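Local coordinates for beta-N-acetylglucosaminidase-like protein Glycoside hydrolase family 20 (Flavobacterium johnsoniae, PDB 6YHH) that probably removes terminal N-acetylglucosamine units from chitin-derived oligosaccharides, as a family 20 glycoside hydrolase of bacterial chitin metabolism, at residues 361-366 and 376-381; 365-370 and 382-387; 406-411 and 424-429. All blocks are in the same frame, centred on the assembly; numbering follows the deposited sequence.

All three contacts lie in the family 20 catalytic domain, in its TIM barrel, where strands 362-366, 379-382 and 406-408 are successive parallel neighbours. Contact 1 pairs the first two strands. Contact 2 starts from the same stretch, sharing G365 and W366, and joins the segments that follow those strands; its centre is about 12 Å from that of contact 1. Contact 3 comes later in the chain and ties the end of strand 406-408 to the loop after helix 420-424, its centre about 12 Å from that of contact 2 and 17 Å from that of contact 1. Hydrogen bonds from H381 to S409 and from W383 to N410 tie contacts 1 and 2 to contact 3; of these groups W383 lies next to the predicted proton donor.

Contact 1 of 3, residues 361-366 and 376-381; sequences KQLMGW and KEAIVH
M364 lies across I379 and ends on the ring of H381, on the side of the sheet that also carries W366. CG stands anti to the backbone N (chi1 -178°) and the chain stays extended to its tip, which carries it along the neighbouring strand. CB of M364 passes the carbonyl O of I379, M364 CG packs 3.9 Å from I379 CB, and M364 SD touches the CG2 branch of the same isoleucine. The methyl M364 CE finishes over one face of H381, 3.5 Å from H381 ND1. The opposite face of H381 takes the six-membered ring of W366 in an offset stack, planes 16° apart, with W366 CZ3 3.3 Å from H381 ND1. Alongside these side chains the parallel strands are joined by three backbone hydrogen bonds: I379 N to L363 O, G365 N to I379 O, and H381 N to G365 O, the last at 2.8 Å. H312 bonds ND1 of H381, S409 bonds its NE2, and E230 accepts from NE1 of W366. The imidazole is thus held between an indole and a methyl group and pinned at both nitrogens, so its rotation is fixed and its buried polar atoms are satisfied.

Contact 2 of 3, residues 365-370 and 382-387; sequences GWEEIL and SWRGPN
E367 and W383 bury the most surface here, and E367 OE1 takes the backbone N-H groups of both W383 and R384. CG of E367 sits between its own backbone N and carbonyl carbon (chi1 70°), and the chain then runs extended, which carries the carboxylate across to the backbone after strand 379-382. W383 N meets E367 OE1 nearly along its C-O bond at 2.8 Å. R384 N instead reaches E367 OE1 from above the carboxylate plane at 2.9 Å, in an almost straight bond (173°). S395 OG adds another bond to OE1, so this oxygen is gripped by at least three groups. E367 OE2 rests against the aliphatic part of R384, 3.4 Å from R384 CD, and makes a long salt bridge to R384 NH1 at 3.8 Å.

The indole of W383 is held on several sides. W383 NE1 donates to E368 OE1 at 2.9 Å, with the oxygen close to the ring plane and the N-H on the syn side but tilted out of the carboxylate plane. E367 CG lies 3.8 Å from W383 CD1. W366 turns its edge toward the face of W383 in an offset edge-to-face stack, planes at 78°, with W366 CE3 3.7 Å from W383 CD1. R384 CG covers a face of the same indole.

E368 OE2 also accepts from the backbone N of E317, the predicted proton donor. The side chain of W383 comes within about 4 Å (nearest atoms) of the E317 side chain and of a bound Tris, probably from the crystallisation liquor. Loops at the C-terminal ends of parallel strands, lined by aromatic and acidic side chains, are the usual site of catalysis in TIM-barrel glycosidases such as family 20 enzymes.

Contact 3 of 3, residues 406-411 and 424-429; sequences TVLSNG and YLNDPM
With chi1 near 180° in both N426 (-173°) and L408, the two side chains extend past their own carbonyl carbons and approach from opposite directions, each reaching the other's segment. The carboxamide of N426 is delivered to the backbone at N410-G411, where N426 ND2 donates to N410 O at 2.8 Å, in the carbonyl plane and on a lone pair. The N-H...O angle is 152°, and the acceptor is tilted 22° out of the amide plane. N426 ND2 also lies 3.4 Å from G411 C. G411 has a positive phi, and a CB at this position would clash with N426 OD1, so the absence of a side chain lets the amide come close. Water W3 lies 2.8 Å from N426 OD1 and 3.0 Å from N410 OD1, between the two side chains, while N410 ND2 bonds to W383 O.

Next to the amide, L408 CD2 lies 3.7 Å from N426 ND2 and 3.6 Å from P428 CA, and L408 CB packs 4.2 Å from P428 CB. A leucine in place of N426 would probably leave the N410 carbonyl without this donor and W3 without one of its anchors, loosening the hold between the two segments. D427 forms an Asx turn, its OD1 accepting from M429 N, and its OD2 makes a salt bridge with R143.

Strand 406-408 runs between strands 379-382 and 443-450. L408 leans on S382 of the first and on L396 of helix 394-401. The loop after helix 420-424 packs against the L408 side of strand 406-408, near its C-terminal end, with P428 beside I443.

Contact 1 of 3, residues 361-366 and 376-381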
loop_
_atom_site.group_PDB
_atom_site.type_symbol
_atom_site.label_atom_id
_atom_site.label_comp_id
_atom_site.label_asym_id
_atom_site.label_seq_id
_atom_site.Cartn_x
_atom_site.Cartn_y
_atom_site.Cartn_z
ATOM N N LYS A 361 -16.318 31.396 -1.328
ATOM C CA LYS A 361 -16.776 30.150 -0.657
ATOM C C LYS A 361 -17.965 30.345 0.200
ATOM O O LYS A 361 -18.147 31.384 0.877
ATOM C CB LYS A 361 -15.658 29.578 0.223
ATOM C CG LYS A 361 -14.292 29.584 -0.423
ATOM C CD LYS A 361 -14.290 28.717 -1.707
ATOM C CE LYS A 361 -12.935 28.701 -2.365
ATOM N NZ LYS A 361 -12.948 28.082 -3.727
ATOM N N GLN A 362 -18.794 29.333 0.150
ATOM C CA GLN A 362 -19.917 29.200 1.032
ATOM C C GLN A 362 -19.536 28.422 2.283
ATOM O O GLN A 362 -18.667 27.568 2.232
ATOM C CB GLN A 362 -21.012 28.419 0.345
ATOM C CG GLN A 362 -21.686 29.194 -0.790
ATOM C CD GLN A 362 -22.447 28.332 -1.770
ATOM O OE1 GLN A 362 -23.509 27.750 -1.470
ATOM N NE2 GLN A 362 -21.922 28.258 -2.992
ATOM N N LEU A 363 -20.180 28.764 3.396
ATOM C CA LEU A 363 -19.790 28.232 4.733
ATOM C C LEU A 363 -20.597 27.036 5.093
ATOM O O LEU A 363 -21.804 26.986 4.877
ATOM C CB LEU A 363 -20.013 29.356 5.781
ATOM C CG LEU A 363 -19.562 29.189 7.243
ATOM C CD1 LEU A 363 -19.220 30.509 7.847
ATOM C CD2 LEU A 363 -20.613 28.377 8.005
ATOM N N MET A 364 -19.915 26.015 5.619
ATOM C CA MET A 364 -20.538 24.818 6.146
ATOM C C MET A 364 -20.039 24.586 7.554
ATOM O O MET A 364 -18.908 24.891 7.861
ATOM C CB MET A 364 -20.168 23.663 5.196
ATOM C CG MET A 364 -20.806 22.324 5.603
ATOM S SD MET A 364 -20.685 21.140 4.272
ATOM C CE MET A 364 -21.512 19.730 5.043
ATOM N N GLY A 365 -20.864 23.988 8.374
ATOM C CA GLY A 365 -20.464 23.616 9.717
ATOM C C GLY A 365 -21.306 22.529 10.334
ATOM O O GLY A 365 -22.455 22.281 9.914
ATOM N N TRP A 366 -20.754 21.899 11.383
ATOM C CA TRP A 366 -21.500 20.931 12.176
ATOM C C TRP A 366 -22.705 21.623 12.850
ATOM O O TRP A 366 -22.704 22.835 13.069
ATOM C CB TRP A 366 -20.588 20.318 13.232
ATOM C CG TRP A 366 -19.409 19.571 12.621
ATOM C CD1 TRP A 366 -18.096 19.916 12.739
ATOM C CD2 TRP A 366 -19.430 18.332 11.867
ATOM N NE1 TRP A 366 -17.332 19.055 12.001
ATOM C CE2 TRP A 366 -18.116 18.072 11.471
ATOM C CE3 TRP A 366 -20.446 17.431 11.444
ATOM C CZ2 TRP A 366 -17.763 16.974 10.728
ATOM C CZ3 TRP A 366 -20.080 16.321 10.735
ATOM C CH2 TRP A 366 -18.750 16.085 10.390
ATOM N N LYS A 376 -28.927 31.865 6.300
ATOM C CA LYS A 376 -29.521 30.719 5.642
ATOM C C LYS A 376 -28.753 30.245 4.419
ATOM O O LYS A 376 -29.125 29.207 3.814
ATOM C CB LYS A 376 -30.991 30.949 5.332
ATOM C CG LYS A 376 -31.828 30.976 6.570
ATOM C CD LYS A 376 -33.325 31.005 6.211
ATOM C CE LYS A 376 -33.697 32.409 5.737
ATOM N NZ LYS A 376 -33.587 33.327 6.916
ATOM N N GLU A 377 -27.671 30.945 4.066
ATOM C CA GLU A 377 -26.768 30.440 3.025
ATOM C C GLU A 377 -25.733 29.431 3.607
ATOM O O GLU A 377 -25.003 28.846 2.830
ATOM C CB GLU A 377 -26.001 31.558 2.371
ATOM C CG GLU A 377 -26.960 32.583 1.714
ATOM C CD GLU A 377 -26.209 33.753 1.116
ATOM O OE1 GLU A 377 -26.527 34.948 1.381
ATOM O OE2 GLU A 377 -25.277 33.470 0.355
ATOM N N ALA A 378 -25.641 29.304 4.909
ATOM C CA ALA A 378 -24.716 28.252 5.538
ATOM C C ALA A 378 -25.310 26.863 5.347
ATOM O O ALA A 378 -26.542 26.621 5.466
ATOM C CB ALA A 378 -24.519 28.502 7.002
ATOM N N ILE A 379 -24.421 25.911 5.027
ATOM C CA ILE A 379 -24.817 24.497 5.016
ATOM C C ILE A 379 -24.662 23.862 6.383
ATOM O O ILE A 379 -23.598 24.029 7.046
ATOM C CB ILE A 379 -24.002 23.760 3.983
ATOM C CG1 ILE A 379 -24.247 24.428 2.653
ATOM C CG2 ILE A 379 -24.404 22.303 3.921
ATOM C CD1 ILE A 379 -23.438 23.932 1.554
ATOM N N VAL A 380 -25.712 23.168 6.853
ATOM C CA VAL A 380 -25.750 22.612 8.199
ATOM C C VAL A 380 -25.401 21.128 8.076
ATOM O O VAL A 380 -26.050 20.426 7.290
ATOM C CB VAL A 380 -27.134 22.801 8.851
ATOM C CG1 VAL A 380 -27.286 22.027 10.190
ATOM C CG2 VAL A 380 -27.308 24.263 9.127
ATOM N N HIS A 381 -24.427 20.663 8.864
ATOM C CA HIS A 381 -24.003 19.283 8.809
ATOM C C HIS A 381 -24.582 18.561 10.030
ATOM O O HIS A 381 -24.121 18.725 11.151
ATOM C CB HIS A 381 -22.470 19.241 8.734
ATOM C CG HIS A 381 -21.934 17.959 8.216
ATOM N ND1 HIS A 381 -20.620 17.840 7.849
ATOM C CD2 HIS A 381 -22.511 16.737 8.011
ATOM C CE1 HIS A 381 -20.395 16.615 7.410
ATOM N NE2 HIS A 381 -21.510 15.906 7.522
HETATM O O HOH W 1 -25.348 28.499 0.229
HETATM O O HOH W 2 -22.592 30.244 2.913
#

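Contact 2 of 3, residues 365-370 and 382-387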
loop_
_atom_site.group_PDB
_atom_site.type_symbol
_atom_site.label_atom_id
_atom_site.label_comp_id
_atom_site.label_asym_id
_atom_site.label_seq_id
_atom_site.Cartn_x
_atom_site.Cartn_y
_atom_site.Cartn_z
ATOM N N GLY A 365 -20.864 23.988 8.374
ATOM C CA GLY A 365 -20.464 23.616 9.717
ATOM C C GLY A 365 -21.306 22.529 10.334
ATOM O O GLY A 365 -22.455 22.281 9.914
ATOM N N TRP A 366 -20.754 21.899 11.383
ATOM C CA TRP A 366 -21.500 20.931 12.176
ATOM C C TRP A 366 -22.705 21.623 12.850
ATOM O O TRP A 366 -22.704 22.835 13.069
ATOM C CB TRP A 366 -20.588 20.318 13.232
ATOM C CG TRP A 366 -19.409 19.571 12.621
ATOM C CD1 TRP A 366 -18.096 19.916 12.739
ATOM C CD2 TRP A 366 -19.430 18.332 11.867
ATOM N NE1 TRP A 366 -17.332 19.055 12.001
ATOM C CE2 TRP A 366 -18.116 18.072 11.471
ATOM C CE3 TRP A 366 -20.446 17.431 11.444
ATOM C CZ2 TRP A 366 -17.763 16.974 10.728
ATOM C CZ3 TRP A 366 -20.080 16.321 10.735
ATOM C CH2 TRP A 366 -18.750 16.085 10.390
ATOM N N GLU A 367 -23.756 20.867 13.089
ATOM C CA GLU A 367 -25.072 21.421 13.433
ATOM C C GLU A 367 -25.084 22.427 14.582
ATOM O O GLU A 367 -26.018 23.261 14.658
ATOM C CB GLU A 367 -26.020 20.242 13.693
ATOM C CG GLU A 367 -25.708 19.467 14.961
ATOM C CD GLU A 367 -26.637 18.323 15.160
ATOM O OE1 GLU A 367 -26.572 17.397 14.336
ATOM O OE2 GLU A 367 -27.422 18.360 16.158
ATOM N N GLU A 368 -24.142 22.332 15.508
ATOM C CA GLU A 368 -24.052 23.319 16.604
ATOM C C GLU A 368 -24.049 24.744 16.167
ATOM O O GLU A 368 -24.525 25.621 16.953
ATOM C CB GLU A 368 -22.927 23.061 17.577
ATOM C CG GLU A 368 -23.032 21.701 18.267
ATOM C CD GLU A 368 -22.247 20.566 17.611
ATOM O OE1 GLU A 368 -22.283 20.477 16.349
ATOM O OE2 GLU A 368 -21.629 19.730 18.378
ATOM N N ILE A 369 -23.611 25.021 14.942
ATOM C CA ILE A 369 -23.579 26.386 14.464
ATOM C C ILE A 369 -24.941 27.024 14.257
ATOM O O ILE A 369 -25.055 28.273 14.156
ATOM C CB ILE A 369 -22.705 26.619 13.187
ATOM C CG1 ILE A 369 -23.289 25.953 11.950
ATOM C CG2 ILE A 369 -21.251 26.141 13.462
ATOM C CD1 ILE A 369 -22.671 26.436 10.653
ATOM N N LEU A 370 -25.964 26.205 14.160
ATOM C CA LEU A 370 -27.295 26.722 13.894
ATOM C C LEU A 370 -28.004 27.271 15.146
ATOM O O LEU A 370 -28.464 26.503 15.988
ATOM C CB LEU A 370 -28.111 25.617 13.199
ATOM C CG LEU A 370 -29.533 25.921 12.781
ATOM C CD1 LEU A 370 -29.659 27.244 12.096
ATOM C CD2 LEU A 370 -30.301 24.821 12.046
ATOM N N SER A 382 -25.639 17.772 9.784
ATOM C CA SER A 382 -26.362 17.076 10.808
ATOM C C SER A 382 -25.659 15.782 11.211
ATOM O O SER A 382 -25.567 14.845 10.404
ATOM C CB SER A 382 -27.778 16.751 10.283
ATOM O OG SER A 382 -28.546 16.028 11.239
ATOM N N TRP A 383 -25.266 15.704 12.479
ATOM C CA TRP A 383 -24.469 14.593 13.000
ATOM C C TRP A 383 -24.901 13.985 14.324
ATOM O O TRP A 383 -24.560 12.768 14.587
ATOM C CB TRP A 383 -23.010 15.000 13.093
ATOM C CG TRP A 383 -22.670 15.860 14.268
ATOM C CD1 TRP A 383 -22.703 17.193 14.311
ATOM C CD2 TRP A 383 -22.128 15.430 15.537
ATOM N NE1 TRP A 383 -22.252 17.674 15.527
ATOM C CE2 TRP A 383 -21.879 16.611 16.305
ATOM C CE3 TRP A 383 -21.864 14.182 16.119
ATOM C CZ2 TRP A 383 -21.379 16.560 17.599
ATOM C CZ3 TRP A 383 -21.326 14.145 17.386
ATOM C CH2 TRP A 383 -21.140 15.326 18.136
ATOM N N ARG A 384 -25.699 14.706 15.107
ATOM C CA ARG A 384 -26.099 14.227 16.432
ATOM C C ARG A 384 -27.343 13.399 16.399
ATOM O O ARG A 384 -28.258 13.645 15.621
ATOM C CB ARG A 384 -26.183 15.421 17.372
ATOM C CG ARG A 384 -24.868 16.152 17.499
ATOM C CD ARG A 384 -24.989 17.409 18.291
ATOM N NE ARG A 384 -25.322 17.071 19.612
ATOM C CZ ARG A 384 -26.065 17.886 20.331
ATOM N NH1 ARG A 384 -26.534 19.020 19.761
ATOM N NH2 ARG A 384 -26.347 17.555 21.582
ATOM N N GLY A 385 -27.399 12.440 17.301
ATOM C CA GLY A 385 -28.477 11.482 17.361
ATOM C C GLY A 385 -28.464 10.815 18.733
ATOM O O GLY A 385 -28.062 11.416 19.720
ATOM N N PRO A 386 -28.865 9.564 18.819
ATOM C CA PRO A 386 -28.973 8.956 20.147
ATOM C C PRO A 386 -27.701 8.867 20.979
ATOM O O PRO A 386 -27.761 8.912 22.183
ATOM C CB PRO A 386 -29.553 7.551 19.854
ATOM C CG PRO A 386 -29.166 7.292 18.408
ATOM C CD PRO A 386 -29.315 8.667 17.756
ATOM N N ASN A 387 -26.552 8.738 20.333
ATOM C CA ASN A 387 -25.274 8.773 21.071
ATOM C C ASN A 387 -25.015 10.105 21.820
ATOM O O ASN A 387 -24.221 10.135 22.761
ATOM C CB ASN A 387 -24.083 8.495 20.151
ATOM C CG ASN A 387 -24.072 7.111 19.566
ATOM O OD1 ASN A 387 -24.795 6.194 20.002
ATOM N ND2 ASN A 387 -23.278 6.929 18.529
#

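Contact 3 of 3, residues 406-411 and 424-429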
loop_
_atom_site.group_PDB
_atom_site.type_symbol
_atom_site.label_atom_id
_atom_site.label_comp_id
_atom_site.label_asym_id
_atom_site.label_seq_id
_atom_site.Cartn_x
_atom_site.Cartn_y
_atom_site.Cartn_z
ATOM N N THR A 406 -28.838 21.061 4.050
ATOM C CA THR A 406 -28.298 20.141 5.069
ATOM C C THR A 406 -27.675 18.896 4.438
ATOM O O THR A 406 -28.145 18.436 3.450
ATOM C CB THR A 406 -29.416 19.764 6.062
ATOM O OG1 THR A 406 -29.888 20.980 6.712
ATOM C CG2 THR A 406 -28.948 18.955 7.165
ATOM N N VAL A 407 -26.686 18.341 5.127
ATOM C CA VAL A 407 -26.081 17.054 4.782
ATOM C C VAL A 407 -26.155 16.190 6.013
ATOM O O VAL A 407 -25.853 16.661 7.114
ATOM C CB VAL A 407 -24.556 17.260 4.405
ATOM C CG1 VAL A 407 -23.852 15.918 4.187
ATOM C CG2 VAL A 407 -24.421 18.085 3.137
ATOM N N LEU A 408 -26.582 14.929 5.838
ATOM C CA LEU A 408 -26.737 13.990 6.928
ATOM C C LEU A 408 -25.454 13.144 7.066
ATOM O O LEU A 408 -25.035 12.421 6.147
ATOM C CB LEU A 408 -27.912 13.097 6.726
ATOM C CG LEU A 408 -28.201 12.224 7.932
ATOM C CD1 LEU A 408 -28.542 13.002 9.190
ATOM C CD2 LEU A 408 -29.223 11.099 7.740
ATOM N N SER A 409 -24.824 13.225 8.231
ATOM C CA SER A 409 -23.820 12.216 8.671
ATOM C C SER A 409 -24.239 11.341 9.854
ATOM O O SER A 409 -23.695 10.227 9.982
ATOM C CB SER A 409 -22.407 12.817 8.909
ATOM O OG SER A 409 -21.862 13.154 7.646
ATOM N N ASN A 410 -25.164 11.800 10.685
ATOM C CA ASN A 410 -25.695 10.945 11.733
ATOM C C ASN A 410 -26.181 9.617 11.125
ATOM O O ASN A 410 -26.864 9.655 10.072
ATOM C CB ASN A 410 -26.929 11.587 12.406
ATOM C CG ASN A 410 -27.404 10.766 13.591
ATOM O OD1 ASN A 410 -28.409 10.018 13.510
ATOM N ND2 ASN A 410 -26.550 10.732 14.626
ATOM N N GLY A 411 -25.790 8.500 11.739
ATOM C CA GLY A 411 -26.131 7.152 11.258
ATOM C C GLY A 411 -25.197 6.593 10.196
ATOM O O GLY A 411 -25.370 5.463 9.729
ATOM N N TYR A 424 -26.864 1.077 6.025
ATOM C CA TYR A 424 -27.577 0.920 4.762
ATOM C C TYR A 424 -28.975 1.412 4.845
ATOM O O TYR A 424 -29.474 1.970 3.872
ATOM C CB TYR A 424 -27.576 -0.555 4.386
ATOM C CG TYR A 424 -28.140 -0.869 3.015
ATOM C CD1 TYR A 424 -27.646 -0.244 1.905
ATOM C CD2 TYR A 424 -29.220 -1.728 2.895
ATOM C CE1 TYR A 424 -28.136 -0.560 0.653
ATOM C CE2 TYR A 424 -29.758 -2.056 1.676
ATOM C CZ TYR A 424 -29.237 -1.471 0.556
ATOM O OH TYR A 424 -29.738 -1.768 -0.659
ATOM N N LEU A 425 -29.588 1.276 6.013
ATOM C CA LEU A 425 -31.033 1.659 6.171
ATOM C C LEU A 425 -31.172 3.046 6.698
ATOM O O LEU A 425 -32.267 3.588 6.757
ATOM C CB LEU A 425 -31.700 0.667 7.057
ATOM C CG LEU A 425 -31.688 -0.744 6.408
ATOM C CD1 LEU A 425 -32.323 -1.738 7.368
ATOM C CD2 LEU A 425 -32.267 -0.807 4.973
ATOM N N ASN A 426 -30.053 3.739 6.954
ATOM C CA ASN A 426 -30.132 5.096 7.403
ATOM C C ASN A 426 -30.413 6.037 6.224
ATOM O O ASN A 426 -29.649 6.117 5.304
ATOM C CB ASN A 426 -28.754 5.477 7.975
ATOM C CG ASN A 426 -28.708 6.839 8.647
ATOM O OD1 ASN A 426 -29.422 7.071 9.623
ATOM N ND2 ASN A 426 -27.761 7.716 8.209
ATOM N N ASP A 427 -31.466 6.816 6.237
ATOM C CA ASP A 427 -31.846 7.561 5.015
ATOM C C ASP A 427 -31.821 9.053 5.275
ATOM O O ASP A 427 -32.400 9.513 6.299
ATOM C CB ASP A 427 -33.244 7.114 4.627
ATOM C CG ASP A 427 -33.631 7.520 3.219
ATOM O OD1 ASP A 427 -33.737 8.701 2.934
ATOM O OD2 ASP A 427 -33.737 6.665 2.388
ATOM N N PRO A 428 -31.186 9.824 4.427
ATOM C CA PRO A 428 -31.165 11.260 4.660
ATOM C C PRO A 428 -32.573 11.898 4.654
ATOM O O PRO A 428 -32.751 13.014 5.217
ATOM C CB PRO A 428 -30.333 11.779 3.508
ATOM C CG PRO A 428 -29.487 10.595 3.079
ATOM C CD PRO A 428 -30.384 9.432 3.252
ATOM N N MET A 429 -33.537 11.238 4.015
ATOM C CA MET A 429 -34.946 11.706 4.018
ATOM C C MET A 429 -35.684 11.225 5.222
ATOM O O MET A 429 -35.880 10.007 5.451
ATOM C CB MET A 429 -35.714 11.266 2.773
ATOM C CG MET A 429 -37.117 11.869 2.644
ATOM S SD MET A 429 -37.065 13.594 2.123
ATOM C CE MET A 429 -36.277 13.334 0.483
HETATM O O HOH W 3 -30.001 9.423 11.091
#